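Local coordinates for alkylhalidase CmlS (PDB 3I3L), which is a flavin-dependent halogenase of chloramphenicol biosynthesis in Streptomyces venezuelae, binding FAD through a covalent flavin-aspartate bond, at residues Gly78-Glu81 with Lys82-Gln86; Val125-Glu128 with Glu129-Leu133; Leu135-Ala138 with Arg139-Ile143; Gln288-Glu291 with Val292-Val295. All coordinates share one frame; numbering follows the deposited sequence.

Overall arrangement
All four contacts are local and in series along the chain; none nests in or crosses another. Interaction 1 forms the first turns of helix 80-86, just after helix 68-76. Interactions 2 and 3 share helix 127-140: residues 125-133 start it beside the FAD, and residues 135-143 end it and lead into strand 144-146, an outermost strand of the sheet that also holds strands 25-29 and 48-52. Helix 80-86 packs along helix 127-140, Lys82 meeting Leu133 and Leu79 meeting Glu137. Interaction 4 lies in the other large sheet, its centre about 18 Å from that of interaction 2, and bridges the irregular part of strand 287-302 without closing a loop.

Interaction 1 of 4, residues Gly78-Glu81 with Lys82-Gln86; sequences GLQE and KIDAQ
The CD1 of Ile83 lies 3.7 Å from CB of Leu79, and this buried apolar pair packs where the chain enters helix 80-86. Ile83 has CG1 anti to its carbonyl carbon, which carries CD1 back over the preceding turn, where it also comes within 3.4 Å of Leu79 O. Both side chains rest on Leu74 of helix 68-76, and Leu79 reaches Glu137 and Arg141 as well, so the hydrophobic side of the turn is packed between neighbouring parts of the chain. The backbone bonds have the spacing of an alpha helix: Ile83 N donates to Leu79 O at 2.9 Å, and the same i to i+4 step joins Asp84 N to Gln80 O and Ala85 N to Glu81 O. Just upstream, Gly78 closes helix 68-76 with a Schellman motif; at its positive phi a CB would be pushed against the preceding carbonyl oxygen. A water donates to Gly78 O and accepts a weak bond from Lys82 N. The other side of the helix is looser and polar. Gln80 folds at chi2 (56°), bringing its amide to Asp84, where NE2 donates to OD1 at 3.1 Å. Asp84 OD1 lies in the amide plane of Gln80 but is approached from above its own carboxylate plane, the two planes standing 42° apart. The bond is moderately bent, 150° at the hydrogen. Asp84 is exposed, and so is Glu81, whose chain extends beyond CG to carry its carboxylate away from the turn.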
loop_
_atom_site.group_PDB
_atom_site.type_symbol
_atom_site.label_atom_id
_atom_site.label_comp_id
_atom_site.label_asym_id
_atom_site.label_seq_id
_atom_site.Cartn_x
_atom_site.Cartn_y
_atom_site.Cartn_z
ATOM N N GLY A 78 13.973 2.703 -15.120
ATOM C CA GLY A 78 14.259 2.755 -16.568
ATOM C C GLY A 78 13.295 2.033 -17.470
ATOM O O GLY A 78 13.563 1.811 -18.650
ATOM N N LEU A 79 12.126 1.727 -16.960
ATOM C CA LEU A 79 11.209 0.932 -17.727
ATOM C C LEU A 79 10.144 1.711 -18.522
ATOM O O LEU A 79 9.261 1.112 -19.168
ATOM C CB LEU A 79 10.590 -0.080 -16.785
ATOM C CG LEU A 79 11.662 -1.131 -16.450
ATOM C CD1 LEU A 79 11.528 -1.526 -15.028
ATOM C CD2 LEU A 79 11.488 -2.267 -17.311
ATOM N N GLN A 80 10.221 3.031 -18.454
ATOM C CA GLN A 80 9.161 3.896 -19.039
ATOM C C GLN A 80 8.793 3.600 -20.501
ATOM O O GLN A 80 7.612 3.560 -20.858
ATOM C CB GLN A 80 9.490 5.361 -18.910
ATOM C CG GLN A 80 8.271 6.158 -18.969
ATOM C CD GLN A 80 7.265 5.712 -17.912
ATOM O OE1 GLN A 80 7.516 5.818 -16.695
ATOM N NE2 GLN A 80 6.106 5.233 -18.372
ATOM N N GLU A 81 9.804 3.431 -21.340
ATOM C CA GLU A 81 9.569 3.206 -22.758
ATOM C C GLU A 81 8.935 1.842 -22.976
ATOM O O GLU A 81 7.952 1.755 -23.682
ATOM C CB GLU A 81 10.890 3.273 -23.521
ATOM C CG GLU A 81 11.473 4.662 -23.609
ATOM C CD GLU A 81 12.347 4.787 -24.835
ATOM O OE1 GLU A 81 13.474 4.214 -24.815
ATOM O OE2 GLU A 81 11.885 5.433 -25.821
ATOM N N LYS A 82 9.488 0.778 -22.368
ATOM C CA LYS A 82 8.881 -0.544 -22.476
ATOM C C LYS A 82 7.419 -0.523 -22.008
ATOM O O LYS A 82 6.536 -1.125 -22.641
ATOM C CB LYS A 82 9.710 -1.630 -21.771
ATOM C CG LYS A 82 10.812 -2.285 -22.700
ATOM C CD LYS A 82 11.521 -3.494 -22.072
ATOM C CE LYS A 82 10.909 -4.899 -22.520
ATOM N NZ LYS A 82 11.120 -6.131 -21.536
ATOM N N ILE A 83 7.157 0.200 -20.924
ATOM C CA ILE A 83 5.790 0.263 -20.397
ATOM C C ILE A 83 4.839 1.038 -21.333
ATOM O O ILE A 83 3.725 0.579 -21.609
ATOM C CB ILE A 83 5.764 0.834 -18.968
ATOM C CG1 ILE A 83 6.265 -0.237 -18.002
ATOM C CG2 ILE A 83 4.353 1.359 -18.570
ATOM C CD1 ILE A 83 6.957 0.379 -16.815
ATOM N N ASP A 84 5.268 2.201 -21.798
ATOM C CA ASP A 84 4.474 2.978 -22.765
ATOM C C ASP A 84 4.117 2.131 -23.968
ATOM O O ASP A 84 2.987 2.147 -24.413
ATOM C CB ASP A 84 5.204 4.264 -23.186
ATOM C CG ASP A 84 5.245 5.261 -22.070
ATOM O OD1 ASP A 84 4.579 4.973 -21.052
ATOM O OD2 ASP A 84 5.927 6.314 -22.172
ATOM N N ALA A 85 5.086 1.339 -24.426
ATOM C CA ALA A 85 4.878 0.359 -25.505
ATOM C C ALA A 85 3.719 -0.584 -25.289
ATOM O O ALA A 85 3.093 -1.040 -26.273
ATOM C CB ALA A 85 6.169 -0.457 -25.766
ATOM N N GLN A 86 3.431 -0.913 -24.031
ATOM C CA GLN A 86 2.436 -1.962 -23.768
ATOM C C GLN A 86 0.990 -1.491 -23.959
ATOM O O GLN A 86 0.100 -2.308 -24.112
ATOM C CB GLN A 86 2.605 -2.574 -22.367
ATOM C CG GLN A 86 4.015 -3.069 -22.010
ATOM C CD GLN A 86 4.651 -3.950 -23.106
ATOM O OE1 GLN A 86 5.654 -3.566 -23.741
ATOM N NE2 GLN A 86 4.066 -5.109 -23.339
HETATM O O HOH W 1 12.452 1.186 -20.857
#

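Interaction 2 of 4, residues Val125-Glu128 with Glu129-Leu133; sequences VKRE and EFDKL. With FAD (flavin-adenine dinucleotide), chain B.
Arg127 lays the NE and NH2 edge of its guanidinium against the carboxylate of Asp131, one turn further along the helix. NE donates to OD1 at 2.7 Å and NH2 to OD2 at 2.8 Å, a side-on, two-nitrogen salt bridge. OD2 offers its syn lone pair, while OD1 is met on its syn side but 29° out of the carboxylate plane, in keeping with planes 48° apart. Bends at chi2 and chi3 fold the arginine, which starts out away from the following turn, forward over it to Asp131; NH2 donates to the phosphate oxygen FAD O2A at 2.9 Å, and NH1 to the ribityl O4' at 3.1 Å. Asp131 OD2 is also bridged to Arg59, so one carboxylate steadies two FAD-binding arginines. A leucine in place of Arg127 would probably leave Asp131 without one of its cationic mates and FAD O2A without this donor. Val125 CG2 packs on Phe130 CB at 3.6 Å, and both side chains touch Tyr88. Lys126, the N-cap residue, turns its carbonyl O to Glu129 N and Phe130 N. Helix 127-140 thus uses its first turn to set an arginine, held by an i to i+4 salt bridge, on the FAD diphosphate and ribityl chain.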
loop_
_atom_site.group_PDB
_atom_site.type_symbol
_atom_site.label_atom_id
_atom_site.label_comp_id
_atom_site.label_asym_id
_atom_site.label_seq_id
_atom_site.Cartn_x
_atom_site.Cartn_y
_atom_site.Cartn_z
ATOM N N VAL A 125 -3.499 -4.084 -15.621
ATOM C CA VAL A 125 -2.714 -5.003 -16.420
ATOM C C VAL A 125 -3.218 -6.425 -16.360
ATOM O O VAL A 125 -3.916 -6.829 -15.432
ATOM C CB VAL A 125 -1.189 -5.005 -16.046
ATOM C CG1 VAL A 125 -0.631 -3.535 -15.991
ATOM C CG2 VAL A 125 -0.991 -5.682 -14.675
ATOM N N LYS A 126 -2.816 -7.192 -17.359
ATOM C CA LYS A 126 -2.883 -8.611 -17.319
ATOM C C LYS A 126 -1.564 -9.057 -16.701
ATOM O O LYS A 126 -0.481 -8.818 -17.274
ATOM C CB LYS A 126 -3.081 -9.122 -18.748
ATOM C CG LYS A 126 -3.280 -10.593 -18.871
ATOM C CD LYS A 126 -3.907 -10.946 -20.262
ATOM C CE LYS A 126 -5.414 -11.247 -20.106
ATOM N NZ LYS A 126 -6.059 -11.617 -21.420
ATOM N N ARG A 127 -1.638 -9.628 -15.497
ATOM C CA ARG A 127 -0.447 -9.882 -14.673
ATOM C C ARG A 127 0.557 -10.854 -15.321
ATOM O O ARG A 127 1.783 -10.703 -15.132
ATOM C CB ARG A 127 -0.820 -10.399 -13.278
ATOM C CG ARG A 127 -1.261 -9.314 -12.291
ATOM C CD ARG A 127 -0.094 -8.337 -11.894
ATOM N NE ARG A 127 0.997 -9.108 -11.302
ATOM C CZ ARG A 127 0.996 -9.549 -10.033
ATOM N NH1 ARG A 127 -0.056 -9.279 -9.222
ATOM N NH2 ARG A 127 2.016 -10.295 -9.591
ATOM N N GLU A 128 0.054 -11.838 -16.066
ATOM C CA GLU A 128 0.924 -12.766 -16.787
ATOM C C GLU A 128 1.849 -11.994 -17.755
ATOM O O GLU A 128 2.998 -12.369 -17.954
ATOM C CB GLU A 128 0.094 -13.830 -17.519
ATOM C CG GLU A 128 -0.824 -13.277 -18.587
ATOM C CD GLU A 128 -2.039 -14.191 -18.850
ATOM O OE1 GLU A 128 -1.980 -15.005 -19.800
ATOM O OE2 GLU A 128 -3.060 -14.102 -18.136
ATOM N N GLU A 129 1.358 -10.876 -18.291
ATOM C CA GLU A 129 2.138 -10.104 -19.259
ATOM C C GLU A 129 3.026 -9.097 -18.582
ATOM O O GLU A 129 4.210 -9.007 -18.874
ATOM C CB GLU A 129 1.216 -9.431 -20.304
ATOM C CG GLU A 129 0.516 -10.432 -21.210
ATOM C CD GLU A 129 -0.522 -9.783 -22.160
ATOM O OE1 GLU A 129 -0.890 -8.580 -22.033
ATOM O OE2 GLU A 129 -1.008 -10.517 -23.033
ATOM N N PHE A 130 2.469 -8.381 -17.618
ATOM C CA PHE A 130 3.220 -7.430 -16.823
ATOM C C PHE A 130 4.371 -8.083 -16.045
ATOM O O PHE A 130 5.489 -7.597 -16.036
ATOM C CB PHE A 130 2.266 -6.724 -15.848
ATOM C CG PHE A 130 2.948 -5.757 -14.924
ATOM C CD1 PHE A 130 3.375 -4.545 -15.388
ATOM C CD2 PHE A 130 3.147 -6.082 -13.588
ATOM C CE1 PHE A 130 4.026 -3.608 -14.521
ATOM C CE2 PHE A 130 3.743 -5.197 -12.694
ATOM C CZ PHE A 130 4.202 -3.925 -13.152
ATOM N N ASP A 131 4.093 -9.165 -15.357
ATOM C CA ASP A 131 5.154 -9.845 -14.585
ATOM C C ASP A 131 6.293 -10.341 -15.532
ATOM O O ASP A 131 7.463 -10.286 -15.182
ATOM C CB ASP A 131 4.586 -11.020 -13.808
ATOM C CG ASP A 131 3.689 -10.584 -12.623
ATOM O OD1 ASP A 131 3.379 -9.393 -12.475
ATOM O OD2 ASP A 131 3.310 -11.450 -11.810
ATOM N N LYS A 132 5.932 -10.799 -16.725
ATOM C CA LYS A 132 6.923 -11.310 -17.656
ATOM C C LYS A 132 7.773 -10.197 -18.263
ATOM O O LYS A 132 8.922 -10.410 -18.609
ATOM C CB LYS A 132 6.266 -12.141 -18.756
ATOM C CG LYS A 132 7.239 -12.558 -19.853
ATOM C CD LYS A 132 6.611 -13.589 -20.808
ATOM C CE LYS A 132 7.374 -13.609 -22.154
ATOM N NZ LYS A 132 8.665 -14.308 -22.014
ATOM N N LEU A 133 7.203 -9.013 -18.374
ATOM C CA LEU A 133 7.899 -7.849 -18.901
ATOM C C LEU A 133 9.027 -7.402 -17.935
ATOM O O LEU A 133 10.128 -7.143 -18.357
ATOM C CB LEU A 133 6.884 -6.719 -19.144
ATOM C CG LEU A 133 7.144 -5.325 -19.738
ATOM C CD1 LEU A 133 7.884 -4.424 -18.806
ATOM C CD2 LEU A 133 7.863 -5.399 -21.077
HETATM P PA FAD B . 3.486 -12.945 -6.390
HETATM O O1A FAD B . 2.653 -14.083 -5.845
HETATM O O2A FAD B . 2.830 -12.062 -7.393
HETATM O O5B FAD B . 4.845 -13.583 -7.031
HETATM C C5B FAD B . 5.562 -14.585 -6.339
HETATM C C4B FAD B . 6.258 -15.566 -7.309
HETATM O O4B FAD B . 7.043 -16.482 -6.511
HETATM C C3B FAD B . 5.284 -16.406 -8.100
HETATM O O3B FAD B . 5.475 -16.188 -9.465
HETATM C C2B FAD B . 5.627 -17.858 -7.734
HETATM O O2B FAD B . 5.661 -18.670 -8.866
HETATM C C1B FAD B . 7.010 -17.756 -7.109
HETATM N N9A FAD B . 7.370 -18.727 -6.093
HETATM C C8A FAD B . 6.620 -19.134 -5.030
HETATM N N7A FAD B . 7.340 -20.021 -4.308
HETATM C C5A FAD B . 8.513 -20.255 -4.941
HETATM C C6A FAD B . 9.584 -21.076 -4.640
HETATM N N6A FAD B . 9.585 -21.827 -3.554
HETATM N N1A FAD B . 10.670 -21.043 -5.474
HETATM C C2A FAD B . 10.697 -20.259 -6.600
HETATM N N3A FAD B . 9.638 -19.449 -6.873
HETATM C C4A FAD B . 8.560 -19.440 -6.058
HETATM N N1 FAD B . -2.730 -6.203 -5.869
HETATM C C2 FAD B . -2.797 -4.992 -6.537
HETATM O O2 FAD B . -1.803 -4.279 -6.521
HETATM N N3 FAD B . -3.941 -4.591 -7.175
HETATM C C4 FAD B . -5.058 -5.384 -7.172
HETATM O O4 FAD B . -6.100 -4.996 -7.792
HETATM C C4X FAD B . -5.013 -6.592 -6.474
HETATM N N5 FAD B . -6.105 -7.417 -6.466
HETATM C C5X FAD B . -6.015 -8.652 -5.865
HETATM C C6 FAD B . -7.132 -9.500 -5.840
HETATM C C7 FAD B . -7.060 -10.697 -5.170
HETATM C C7M FAD B . -8.238 -11.642 -5.142
HETATM C C8 FAD B . -5.854 -11.059 -4.580
HETATM C C8M FAD B . -5.700 -12.380 -3.938
HETATM C C9 FAD B . -4.744 -10.208 -4.557
HETATM C C9A FAD B . -4.856 -8.998 -5.224
HETATM N N10 FAD B . -3.746 -8.203 -5.248
HETATM C C10 FAD B . -3.826 -6.990 -5.821
HETATM C "C1'" FAD B . -2.600 -8.645 -4.403
HETATM C "C2'" FAD B . -1.354 -8.774 -5.247
HETATM O "O2'" FAD B . -1.662 -9.545 -6.338
HETATM C "C3'" FAD B . -0.140 -9.304 -4.533
HETATM O "O3'" FAD B . 0.181 -8.446 -3.460
HETATM C "C4'" FAD B . 1.095 -9.345 -5.494
HETATM O "O4'" FAD B . 0.940 -10.310 -6.498
HETATM C "C5'" FAD B . 2.340 -9.729 -4.706
HETATM O "O5'" FAD B . 3.468 -9.699 -5.532
HETATM P P FAD B . 4.652 -10.651 -5.100
HETATM O O1P FAD B . 4.902 -10.500 -3.616
HETATM O O2P FAD B . 5.823 -10.473 -6.060
HETATM O O3P FAD B . 4.051 -12.152 -5.155
#

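Interaction 3 of 4, residues Leu135-Ala138 with Arg139-Ile143; sequences LDEA and RSRGI
Glu137 and Arg141 meet with their flat groups almost perpendicular, the carboxylate and guanidinium planes 81° apart. OE2 lies at the edge of the guanidinium, in its plane, and accepts from NE through the anti lone pair, at 2.6 Å. A second bond, from NH2 to the same oxygen, is weak at 3.2 Å, so a single oxygen takes both N-H groups. Glu137 sends CG anti to its backbone N (chi1 -178°) and then bends at chi2, whereas the extended arginine chain carries its guanidinium across to the glutamate. A water joins the pair, donating to OE2 and accepting from NH2 at 2.8 Å, and NH2 also binds the carbonyl of Leu77. With a methionine in place of Arg141, Glu137 OE2 would probably lose its ionic mate and Leu77 O its donor.

The backbone here ends helix 127-140 in a Schellman motif at Gly142, whose phi is 91°. Ala138 O accepts from Ile143 N at 3.3 Å and from Arg141 N at 3.0 Å, the two donors reaching it from opposite faces of the carbonyl plane. Ile143 thereby comes back to the helix, CD1 lying 3.7 Å from Ala138 CB. Asp136 OD1 and Arg139 NE stay 4.3 Å apart, with a water between them that accepts from Arg139 NE and probably donates to Asp136 OD1; Arg139 has its salt bridge with Glu147. The chemistry is that of a helix end whose one direct ion pair here, Glu137-Arg141, faces Leu79 and helix 33-44, while Ile143 packs on strand 48-52.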
loop_
_atom_site.group_PDB
_atom_site.type_symbol
_atom_site.label_atom_id
_atom_site.label_comp_id
_atom_site.label_asym_id
_atom_site.label_seq_id
_atom_site.Cartn_x
_atom_site.Cartn_y
_atom_site.Cartn_z
ATOM N N LEU A 135 10.453 -9.354 -15.679
ATOM C CA LEU A 135 11.430 -10.400 -15.543
ATOM C C LEU A 135 12.402 -10.425 -16.750
ATOM O O LEU A 135 13.591 -10.628 -16.583
ATOM C CB LEU A 135 10.739 -11.768 -15.332
ATOM C CG LEU A 135 11.683 -12.854 -14.774
ATOM C CD1 LEU A 135 12.387 -12.352 -13.441
ATOM C CD2 LEU A 135 10.942 -14.162 -14.544
ATOM N N ASP A 136 11.862 -10.247 -17.951
ATOM C CA ASP A 136 12.637 -10.150 -19.181
ATOM C C ASP A 136 13.506 -8.917 -19.154
ATOM O O ASP A 136 14.626 -8.940 -19.599
ATOM C CB ASP A 136 11.686 -10.103 -20.390
ATOM C CG ASP A 136 11.060 -11.435 -20.678
ATOM O OD1 ASP A 136 11.412 -12.425 -20.017
ATOM O OD2 ASP A 136 10.177 -11.512 -21.567
ATOM N N GLU A 137 12.987 -7.813 -18.629
ATOM C CA GLU A 137 13.875 -6.686 -18.408
ATOM C C GLU A 137 15.076 -7.076 -17.535
ATOM O O GLU A 137 16.222 -6.764 -17.892
ATOM C CB GLU A 137 13.123 -5.466 -17.876
ATOM C CG GLU A 137 14.016 -4.303 -17.692
ATOM C CD GLU A 137 14.603 -3.821 -19.003
ATOM O OE1 GLU A 137 13.886 -3.918 -20.023
ATOM O OE2 GLU A 137 15.766 -3.320 -18.984
ATOM N N ALA A 138 14.834 -7.809 -16.436
ATOM C CA ALA A 138 15.926 -8.252 -15.540
ATOM C C ALA A 138 16.989 -9.054 -16.315
ATOM O O ALA A 138 18.207 -8.764 -16.200
ATOM C CB ALA A 138 15.414 -9.070 -14.347
ATOM N N ARG A 139 16.521 -10.022 -17.122
ATOM C CA ARG A 139 17.384 -10.812 -18.010
ATOM C C ARG A 139 18.284 -9.930 -18.873
ATOM O O ARG A 139 19.482 -10.119 -18.899
ATOM C CB ARG A 139 16.544 -11.719 -18.932
ATOM C CG ARG A 139 16.182 -13.083 -18.325
ATOM C CD ARG A 139 15.500 -13.957 -19.368
ATOM N NE ARG A 139 14.623 -14.956 -18.765
ATOM C CZ ARG A 139 15.015 -16.177 -18.445
ATOM N NH1 ARG A 139 16.267 -16.548 -18.696
ATOM N NH2 ARG A 139 14.176 -17.032 -17.873
ATOM N N SER A 140 17.680 -8.982 -19.576
ATOM C CA SER A 140 18.367 -8.062 -20.481
ATOM C C SER A 140 19.433 -7.264 -19.801
ATOM O O SER A 140 20.260 -6.663 -20.480
ATOM C CB SER A 140 17.382 -7.058 -21.066
ATOM O OG SER A 140 16.577 -7.721 -22.007
ATOM N N ARG A 141 19.413 -7.180 -18.475
ATOM C CA ARG A 141 20.445 -6.387 -17.833
ATOM C C ARG A 141 21.568 -7.291 -17.340
ATOM O O ARG A 141 22.527 -6.841 -16.697
ATOM C CB ARG A 141 19.873 -5.477 -16.759
ATOM C CG ARG A 141 18.811 -4.545 -17.293
ATOM C CD ARG A 141 18.174 -3.666 -16.256
ATOM N NE ARG A 141 17.167 -2.766 -16.864
ATOM C CZ ARG A 141 16.673 -1.693 -16.250
ATOM N NH1 ARG A 141 17.072 -1.413 -15.026
ATOM N NH2 ARG A 141 15.776 -0.907 -16.862
ATOM N N GLY A 142 21.435 -8.571 -17.651
ATOM C CA GLY A 142 22.492 -9.555 -17.320
ATOM C C GLY A 142 22.302 -10.216 -15.954
ATOM O O GLY A 142 23.162 -10.981 -15.511
ATOM N N ILE A 143 21.163 -9.923 -15.308
ATOM C CA ILE A 143 20.707 -10.638 -14.116
ATOM C C ILE A 143 20.410 -12.035 -14.510
ATOM O O ILE A 143 19.724 -12.270 -15.512
ATOM C CB ILE A 143 19.400 -9.995 -13.472
ATOM C CG1 ILE A 143 19.727 -8.620 -12.859
ATOM C CG2 ILE A 143 18.852 -10.911 -12.462
ATOM C CD1 ILE A 143 18.501 -7.563 -12.852
HETATM O O HOH W 2 11.650 -14.235 -17.938
HETATM O O HOH W 3 15.651 -0.312 -19.626
#

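Interaction 4 of 4, residues Gln288-Glu291 with Val292-Val295; sequences QVDE and VRIV
Two acidic side chains take the same guanidinium in different ways: Asp290 comes to the edge of Arg293, whereas Glu291 lies over one of its faces. The three make a salt-bridge network on the protein surface, in the irregular part of strand 287-302 just before its regular run from Arg293. At the edge, NH1 donates to Asp290 OD2 at 2.9 Å with a nearly straight N-H of 171°. The oxygen lies in the guanidinium plane, yet OD2 itself is met from above its carboxylate plane, the two planes being 75° apart. Over the face, Glu291 OE2 is 3.6 Å from NH2, a long ion pair held by charge alone, as no N-H points at it. Glu291 places CG between its backbone N and carbonyl carbon (chi1 61°), from where the extended chain reaches above the guanidinium. Asp290 is fixed at its other oxygen, OD1 accepting from Glu291 N at 2.7 Å. Arg293 also makes a cation-pi contact with Tyr60, and its backbone pairs with Trp209 of strand 203-213, which ties the network to the sheet. Val292 turns the other way, onto Ala265 and Tyr269 of helix 265-273, with CG1 3.5 Å from Gln288 OE1. A water closes the ring between backbone and guanidinium: it donates to Glu291 O at 2.7 Å and accepts from Arg293 NH1 at 3.0 Å.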
loop_
_atom_site.group_PDB
_atom_site.type_symbol
_atom_site.label_atom_id
_atom_site.label_comp_id
_atom_site.label_asym_id
_atom_site.label_seq_id
_atom_site.Cartn_x
_atom_site.Cartn_y
_atom_site.Cartn_z
ATOM N N GLN A 288 -19.741 -13.702 -20.047
ATOM C CA GLN A 288 -18.680 -14.239 -19.221
ATOM C C GLN A 288 -17.727 -14.966 -20.131
ATOM O O GLN A 288 -18.152 -15.857 -20.841
ATOM C CB GLN A 288 -19.234 -15.202 -18.163
ATOM C CG GLN A 288 -18.222 -15.608 -17.084
ATOM C CD GLN A 288 -18.832 -16.517 -16.016
ATOM O OE1 GLN A 288 -18.136 -17.277 -15.339
ATOM N NE2 GLN A 288 -20.126 -16.426 -15.854
ATOM N N VAL A 289 -16.438 -14.607 -20.090
ATOM C CA VAL A 289 -15.519 -15.015 -21.144
ATOM C C VAL A 289 -14.347 -15.871 -20.645
ATOM O O VAL A 289 -13.360 -16.104 -21.346
ATOM C CB VAL A 289 -15.148 -13.773 -21.982
ATOM C CG1 VAL A 289 -13.835 -13.091 -21.506
ATOM C CG2 VAL A 289 -15.208 -14.078 -23.449
ATOM N N ASP A 290 -14.478 -16.356 -19.423
ATOM C CA ASP A 290 -13.435 -17.186 -18.809
ATOM C C ASP A 290 -14.044 -18.072 -17.720
ATOM O O ASP A 290 -15.179 -17.849 -17.280
ATOM C CB ASP A 290 -12.313 -16.300 -18.223
ATOM C CG ASP A 290 -10.980 -17.041 -18.074
ATOM O OD1 ASP A 290 -10.933 -18.254 -18.388
ATOM O OD2 ASP A 290 -9.974 -16.417 -17.633
ATOM N N GLU A 291 -13.280 -19.057 -17.267
ATOM C CA GLU A 291 -13.635 -19.836 -16.084
ATOM C C GLU A 291 -13.629 -18.932 -14.811
ATOM O O GLU A 291 -13.138 -17.781 -14.828
ATOM C CB GLU A 291 -12.581 -20.947 -15.886
ATOM C CG GLU A 291 -11.171 -20.362 -15.654
ATOM C CD GLU A 291 -10.095 -21.403 -15.468
ATOM O OE1 GLU A 291 -10.179 -22.211 -14.508
ATOM O OE2 GLU A 291 -9.132 -21.394 -16.257
ATOM N N VAL A 292 -14.145 -19.476 -13.718
ATOM C CA VAL A 292 -14.046 -18.777 -12.448
ATOM C C VAL A 292 -13.041 -19.461 -11.581
ATOM O O VAL A 292 -12.950 -20.693 -11.571
ATOM C CB VAL A 292 -15.427 -18.555 -11.668
ATOM C CG1 VAL A 292 -16.660 -18.867 -12.550
ATOM C CG2 VAL A 292 -15.445 -19.229 -10.360
ATOM N N ARG A 293 -12.262 -18.640 -10.884
ATOM C CA ARG A 293 -11.186 -19.126 -10.019
ATOM C C ARG A 293 -11.511 -18.708 -8.605
ATOM O O ARG A 293 -12.346 -17.847 -8.401
ATOM C CB ARG A 293 -9.879 -18.477 -10.459
ATOM C CG ARG A 293 -9.352 -18.980 -11.907
ATOM C CD ARG A 293 -8.242 -18.009 -12.368
ATOM N NE ARG A 293 -7.597 -18.371 -13.623
ATOM C CZ ARG A 293 -7.968 -17.943 -14.821
ATOM N NH1 ARG A 293 -8.998 -17.132 -14.980
ATOM N NH2 ARG A 293 -7.278 -18.326 -15.868
ATOM N N ILE A 294 -10.886 -19.341 -7.627
ATOM C CA ILE A 294 -11.053 -18.964 -6.247
ATOM C C ILE A 294 -9.714 -18.971 -5.556
ATOM O O ILE A 294 -8.759 -19.637 -6.008
ATOM C CB ILE A 294 -11.947 -19.965 -5.493
ATOM C CG1 ILE A 294 -11.228 -21.297 -5.321
ATOM C CG2 ILE A 294 -13.285 -20.173 -6.303
ATOM C CD1 ILE A 294 -12.099 -22.425 -4.719
ATOM N N VAL A 295 -9.654 -18.252 -4.444
ATOM C CA VAL A 295 -8.520 -18.343 -3.567
ATOM C C VAL A 295 -8.818 -17.759 -2.213
ATOM O O VAL A 295 -9.581 -16.812 -2.124
ATOM C CB VAL A 295 -7.294 -17.637 -4.195
ATOM C CG1 VAL A 295 -7.440 -16.134 -4.097
ATOM C CG2 VAL A 295 -6.025 -18.103 -3.486
HETATM O O HOH W 4 -6.806 -16.332 -18.585
HETATM O O HOH W 5 -11.368 -16.337 -13.374
#